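Putative TetR family transcriptional regulator (Streptomyces coelicolor A3, PDB 3BQY) probably binds operator DNA through an N-terminal helix-turn-helix domain and acts as a transcriptional regulator, most likely a repressor. Local coordinates at residues A[139-143]-A[190-194]; A[73-77]-A[118-124]. One frame throughout, in Å; residues are numbered along the deposited sequence.

Contact 1: residues A[139-143]-A[190-194]; sequences FTVGH and AHFEF. With PO4 (phosphate ion), chain C.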
loop_
_atom_site.group_PDB
_atom_site.type_symbol
_atom_site.label_atom_id
_atom_site.label_comp_id
_atom_site.label_asym_id
_atom_site.label_seq_id
_atom_site.Cartn_x
_atom_site.Cartn_y
_atom_site.Cartn_z
ATOM N N PHE A 139 6.018 1.528 -2.565
ATOM C CA PHE A 139 5.260 2.094 -3.705
ATOM C C PHE A 139 4.601 0.962 -4.539
ATOM O O PHE A 139 3.431 1.048 -4.927
ATOM C CB PHE A 139 6.167 2.908 -4.628
ATOM C CG PHE A 139 5.534 3.173 -5.963
ATOM C CD1 PHE A 139 4.426 4.042 -6.058
ATOM C CD2 PHE A 139 5.974 2.492 -7.110
ATOM C CE1 PHE A 139 3.780 4.253 -7.285
ATOM C CE2 PHE A 139 5.345 2.709 -8.349
ATOM C CZ PHE A 139 4.241 3.577 -8.439
ATOM N N THR A 140 5.364 -0.086 -4.840
ATOM C CA THR A 140 4.826 -1.162 -5.658
ATOM C C THR A 140 3.602 -1.813 -4.990
ATOM O O THR A 140 2.596 -2.069 -5.653
ATOM C CB THR A 140 5.900 -2.239 -5.956
ATOM O OG1 THR A 140 6.996 -1.615 -6.632
ATOM C CG2 THR A 140 5.325 -3.370 -6.835
ATOM N N VAL A 141 3.716 -2.119 -3.699
ATOM C CA VAL A 141 2.602 -2.718 -2.961
ATOM C C VAL A 141 1.396 -1.763 -2.899
ATOM O O VAL A 141 0.272 -2.167 -3.178
ATOM C CB VAL A 141 3.039 -3.164 -1.539
ATOM C CG1 VAL A 141 1.806 -3.544 -0.664
ATOM C CG2 VAL A 141 4.040 -4.344 -1.625
ATOM N N GLY A 142 1.629 -0.497 -2.532
ATOM C CA GLY A 142 0.546 0.498 -2.465
ATOM C C GLY A 142 -0.149 0.643 -3.811
ATOM O O GLY A 142 -1.378 0.662 -3.894
ATOM N N HIS A 143 0.647 0.733 -4.877
ATOM C CA HIS A 143 0.077 0.859 -6.226
ATOM C C HIS A 143 -0.779 -0.366 -6.593
ATOM O O HIS A 143 -1.901 -0.240 -7.126
ATOM C CB HIS A 143 1.185 0.982 -7.292
ATOM C CG HIS A 143 0.677 0.714 -8.669
ATOM N ND1 HIS A 143 0.166 1.706 -9.477
ATOM C CD2 HIS A 143 0.512 -0.451 -9.348
ATOM C CE1 HIS A 143 -0.259 1.171 -10.612
ATOM N NE2 HIS A 143 -0.072 -0.138 -10.555
ATOM N N ALA A 190 0.783 2.088 -17.198
ATOM C CA ALA A 190 1.359 3.421 -17.423
ATOM C C ALA A 190 1.542 4.205 -16.116
ATOM O O ALA A 190 2.589 4.840 -15.916
ATOM C CB ALA A 190 0.506 4.231 -18.431
ATOM N N HIS A 191 0.550 4.150 -15.220
ATOM C CA HIS A 191 0.674 4.819 -13.913
ATOM C C HIS A 191 1.852 4.237 -13.117
ATOM O O HIS A 191 2.659 4.976 -12.551
ATOM C CB HIS A 191 -0.628 4.694 -13.114
ATOM C CG HIS A 191 -1.761 5.462 -13.709
ATOM N ND1 HIS A 191 -3.058 5.348 -13.268
ATOM C CD2 HIS A 191 -1.797 6.312 -14.761
ATOM C CE1 HIS A 191 -3.839 6.133 -13.983
ATOM N NE2 HIS A 191 -3.101 6.721 -14.907
ATOM N N PHE A 192 1.954 2.914 -13.108
ATOM C CA PHE A 192 3.022 2.237 -12.404
ATOM C C PHE A 192 4.395 2.641 -12.949
ATOM O O PHE A 192 5.311 2.976 -12.189
ATOM C CB PHE A 192 2.857 0.718 -12.498
ATOM C CG PHE A 192 3.960 -0.035 -11.804
ATOM C CD1 PHE A 192 4.087 0.011 -10.413
ATOM C CD2 PHE A 192 4.887 -0.767 -12.545
ATOM C CE1 PHE A 192 5.128 -0.693 -9.758
ATOM C CE2 PHE A 192 5.918 -1.459 -11.906
ATOM C CZ PHE A 192 6.044 -1.430 -10.528
ATOM N N GLU A 193 4.535 2.602 -14.271
ATOM C CA GLU A 193 5.789 2.965 -14.908
ATOM C C GLU A 193 6.189 4.417 -14.573
ATOM O O GLU A 193 7.378 4.711 -14.390
ATOM C CB GLU A 193 5.711 2.743 -16.427
ATOM C CG GLU A 193 5.668 1.252 -16.838
ATOM C CD GLU A 193 6.915 0.457 -16.372
ATOM O OE1 GLU A 193 8.035 1.009 -16.386
ATOM O OE2 GLU A 193 6.761 -0.722 -16.004
ATOM N N PHE A 194 5.203 5.317 -14.513
ATOM C CA PHE A 194 5.468 6.714 -14.202
ATOM C C PHE A 194 6.034 6.832 -12.787
ATOM O O PHE A 194 7.008 7.558 -12.562
ATOM C CB PHE A 194 4.189 7.549 -14.343
ATOM C CG PHE A 194 4.389 8.999 -14.052
ATOM C CD1 PHE A 194 4.867 9.866 -15.046
ATOM C CD2 PHE A 194 4.142 9.503 -12.779
ATOM C CE1 PHE A 194 5.048 11.232 -14.770
ATOM C CE2 PHE A 194 4.319 10.856 -12.502
ATOM C CZ PHE A 194 4.766 11.721 -13.492
HETATM P P PO4 C . -2.303 7.733 -18.318
HETATM O O1 PO4 C . -2.291 6.746 -19.462
HETATM O O2 PO4 C . -1.516 7.136 -17.171
HETATM O O3 PO4 C . -1.661 9.032 -18.732
HETATM O O4 PO4 C . -3.717 7.967 -17.897
#
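Two near-antiparallel helices of the C-terminal, all-helical domain of this TetR-like protein meet through an aromatic cluster, with Phe192 of helix 188-206 reaching between Phe139 and His143, one turn apart on helix 126-151. The axes of segments 139-143 and 190-194 approach to 11.0 Å, at 159° between their directions, a separation bridged by rings rather than by close backbones. A chi1 of 179° turns the Phe192 ring away from its own backbone N and sends CD1 and CE1 toward Phe139 and Thr140. Its CB sits over one face of the His143 imidazole, a CH-pi contact of 3.8 Å from CB to the ring centroid. The Phe192 and His143 rings themselves are inclined to each other, neither stacked nor edge-to-face. Phe192 CD1 comes within 3.6 Å of Phe139 CE2; those two phenyl planes are almost parallel, at 8°, but slid so far apart that they barely overlap. Thr140 OG1 meets the rim of the Phe192 ring in its plane, 3.8 Å from CE1, while its polar partner is the carbonyl of Val136 in its own helix. His143 NE2 has a weak hydrogen bond to Glu147. Arg82 and Arg85 of helix 73-89 also pack on the Phe192 side chain.

His191 CB lies at the edge of the His143 ring, but its NE2 makes only a weak hydrogen bond to O4 of a doubtfully fitted phosphate ion, which Arg131 of the second subunit hydrogen-bonds. Both helices touch that subunit, as expected where the last long helices of a TetR-family regulatory domain build the dimer interface.

Contact 2: residues A[73-77]-A[118-124]; sequences WSERT and VLREAGF. With PO4 (phosphate ion), chain B.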
loop_
_atom_site.group_PDB
_atom_site.type_symbol
_atom_site.label_atom_id
_atom_site.label_comp_id
_atom_site.label_asym_id
_atom_site.label_seq_id
_atom_site.Cartn_x
_atom_site.Cartn_y
_atom_site.Cartn_z
ATOM N N TRP A 73 21.758 -0.406 -13.768
ATOM C CA TRP A 73 21.152 -0.621 -12.461
ATOM C C TRP A 73 19.660 -0.174 -12.438
ATOM O O TRP A 73 18.836 -0.781 -11.730
ATOM C CB TRP A 73 21.955 0.118 -11.366
ATOM C CG TRP A 73 21.939 1.611 -11.537
ATOM C CD1 TRP A 73 22.854 2.384 -12.219
ATOM C CD2 TRP A 73 20.935 2.510 -11.045
ATOM N NE1 TRP A 73 22.483 3.728 -12.155
ATOM C CE2 TRP A 73 21.305 3.821 -11.452
ATOM C CE3 TRP A 73 19.747 2.334 -10.283
ATOM C CZ2 TRP A 73 20.531 4.950 -11.144
ATOM C CZ3 TRP A 73 18.980 3.463 -9.979
ATOM C CH2 TRP A 73 19.372 4.756 -10.426
ATOM N N SER A 74 19.331 0.909 -13.156
ATOM C CA SER A 74 17.953 1.426 -13.120
ATOM C C SER A 74 17.011 0.463 -13.848
ATOM O O SER A 74 15.884 0.226 -13.373
ATOM C CB SER A 74 17.833 2.862 -13.675
ATOM O OG SER A 74 18.189 2.903 -15.040
ATOM N N GLU A 75 17.458 -0.094 -14.975
ATOM C CA GLU A 75 16.669 -1.105 -15.685
ATOM C C GLU A 75 16.506 -2.373 -14.850
ATOM O O GLU A 75 15.420 -2.944 -14.780
ATOM C CB GLU A 75 17.274 -1.465 -17.053
ATOM C CG GLU A 75 16.322 -2.288 -17.927
ATOM C CD GLU A 75 14.931 -1.665 -17.999
ATOM O OE1 GLU A 75 14.851 -0.464 -18.334
ATOM O OE2 GLU A 75 13.930 -2.351 -17.660
ATOM N N ARG A 76 17.566 -2.821 -14.184
ATOM C CA ARG A 76 17.417 -4.049 -13.380
ATOM C C ARG A 76 16.510 -3.817 -12.157
ATOM O O ARG A 76 15.733 -4.689 -11.766
ATOM C CB ARG A 76 18.794 -4.590 -12.964
ATOM C CG ARG A 76 19.613 -5.008 -14.210
ATOM C CD ARG A 76 21.035 -5.379 -13.800
ATOM N NE ARG A 76 21.041 -6.639 -13.031
ATOM C CZ ARG A 76 21.848 -6.913 -12.000
ATOM N NH1 ARG A 76 22.686 -6.006 -11.511
ATOM N NH2 ARG A 76 21.781 -8.109 -11.423
ATOM N N THR A 77 16.633 -2.648 -11.550
ATOM C CA THR A 77 15.788 -2.298 -10.427
ATOM C C THR A 77 14.322 -2.236 -10.904
ATOM O O THR A 77 13.418 -2.750 -10.226
ATOM C CB THR A 77 16.203 -0.956 -9.821
ATOM O OG1 THR A 77 17.545 -1.058 -9.309
ATOM C CG2 THR A 77 15.245 -0.578 -8.645
ATOM N N VAL A 118 21.727 -4.774 -6.233
ATOM C CA VAL A 118 21.818 -4.046 -7.516
ATOM C C VAL A 118 22.271 -2.597 -7.268
ATOM O O VAL A 118 23.163 -2.091 -7.946
ATOM C CB VAL A 118 20.445 -4.077 -8.238
ATOM C CG1 VAL A 118 20.383 -3.036 -9.380
ATOM C CG2 VAL A 118 20.212 -5.500 -8.792
ATOM N N LEU A 119 21.647 -1.942 -6.294
ATOM C CA LEU A 119 21.977 -0.536 -5.961
ATOM C C LEU A 119 23.363 -0.399 -5.352
ATOM O O LEU A 119 24.150 0.463 -5.789
ATOM C CB LEU A 119 20.904 0.057 -5.016
ATOM C CG LEU A 119 19.526 0.035 -5.713
ATOM C CD1 LEU A 119 18.440 0.578 -4.723
ATOM C CD2 LEU A 119 19.511 0.872 -7.025
ATOM N N ARG A 120 23.688 -1.223 -4.358
ATOM C CA ARG A 120 25.036 -1.136 -3.774
ATOM C C ARG A 120 26.127 -1.329 -4.837
ATOM O O ARG A 120 27.127 -0.611 -4.867
ATOM C CB ARG A 120 25.206 -2.144 -2.626
ATOM C CG ARG A 120 24.334 -1.803 -1.380
ATOM C CD ARG A 120 24.556 -2.839 -0.260
ATOM N NE ARG A 120 25.763 -2.540 0.535
ATOM C CZ ARG A 120 26.710 -3.427 0.868
ATOM N NH1 ARG A 120 26.623 -4.698 0.483
ATOM N NH2 ARG A 120 27.742 -3.040 1.628
ATOM N N GLU A 121 25.944 -2.332 -5.704
ATOM C CA GLU A 121 26.943 -2.641 -6.746
ATOM C C GLU A 121 27.028 -1.577 -7.823
ATOM O O GLU A 121 28.014 -1.533 -8.574
ATOM C CB GLU A 121 26.651 -4.009 -7.367
ATOM C CG GLU A 121 26.913 -5.098 -6.304
ATOM C CD GLU A 121 26.465 -6.484 -6.703
ATOM O OE1 GLU A 121 26.066 -6.679 -7.871
ATOM O OE2 GLU A 121 26.496 -7.376 -5.824
ATOM N N ALA A 122 26.029 -0.705 -7.868
ATOM C CA ALA A 122 26.004 0.414 -8.820
ATOM C C ALA A 122 26.501 1.716 -8.185
ATOM O O ALA A 122 26.485 2.768 -8.826
ATOM C CB ALA A 122 24.587 0.610 -9.351
ATOM N N GLY A 123 26.940 1.649 -6.929
ATOM C CA GLY A 123 27.578 2.815 -6.306
ATOM C C GLY A 123 26.707 3.520 -5.277
ATOM O O GLY A 123 27.094 4.570 -4.764
ATOM N N PHE A 124 25.557 2.955 -4.940
ATOM C CA PHE A 124 24.780 3.520 -3.814
ATOM C C PHE A 124 25.339 3.077 -2.471
ATOM O O PHE A 124 25.700 1.898 -2.308
ATOM C CB PHE A 124 23.314 3.125 -3.897
ATOM C CG PHE A 124 22.606 3.767 -5.048
ATOM C CD1 PHE A 124 22.628 3.177 -6.317
ATOM C CD2 PHE A 124 21.961 4.990 -4.877
ATOM C CE1 PHE A 124 21.986 3.803 -7.411
ATOM C CE2 PHE A 124 21.337 5.624 -5.966
ATOM C CZ PHE A 124 21.347 5.014 -7.222
HETATM P P PO4 B . 25.621 3.979 -14.348
HETATM O O1 PO4 B . 24.381 4.829 -14.147
HETATM O O2 PO4 B . 25.294 2.833 -15.285
HETATM O O3 PO4 B . 26.713 4.867 -14.925
HETATM O O4 PO4 B . 26.115 3.424 -13.018
HETATM O O HOH W 1 23.483 -7.604 -8.847
#
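Trp73, in the first turn of helix 73-89, lies against the C-terminal end of helix 106-121, which closes in a Schellman motif at Gly123; both belong to the TetR-type C-terminal domain. Trp73 CB starts the contact 3.4 Å from Ala122 CB, with Val118 CG1 a little farther off. CG still touches the Ala122 methyl. Chi1 of 64° places CG between the backbone N and the carbonyl carbon, and from there the indole lies against Leu119 and Phe124. On its six-membered ring, CE3 meets Leu119 CD2 at 3.6 Å. Farther along, CH2 lies 3.8 Å from Phe124 CZ: the edge of the phenylalanine points at the indole face in a T-shaped pair, the planes at 72°. Ser74 CB lies over the opposite face. On the pyrrole side, NE1 donates a hydrogen bond of 3.0 Å to O1 of a phosphate ion, probably from the crystallisation liquor, which Arg207 also binds. With an alanine in place of Trp73, the edge of Phe124 would probably lose its aromatic face, a gap would open beside Leu119 and the phosphate would lose a donor.

One turn on, Thr77 OG1 donates to Trp73 O, which also accepts from Thr77 N on the other face of its carbonyl plane; the hydroxyl oxygen meanwhile touches Val118 CG1 and Leu119 CD2. Arg76 lays one face of its guanidinium over Val118 CG2, while NE and NH2 bond to the carbonyls of Ala65 and Gly66. A water bridges Arg76 and Glu121, accepting from Arg76 NH2 at 3.1 Å and donating to Glu121 OE1 at 2.9 Å.

Overall arrangement
After the predicted DNA-binding helices near the N terminus, the chain enters helix 73-89, whose first turn opens contact 2. It runs through helix 94-99 and returns along helix 106-121, whose C-terminal end closes that loop of 40 residues. Helix 126-151 follows directly and opens contact 1, closed by helix 188-206 after 46 residues that include helices 161-167 and 174-183. The two loops are in series, neither nested nor crossed. Their centres lie about 19 Å apart and their nearest atoms about 7 Å, yet helix 73-89 packs beside contact 1 and helix 188-206 beside contact 2, joining both into one helical domain that also meets the second subunit.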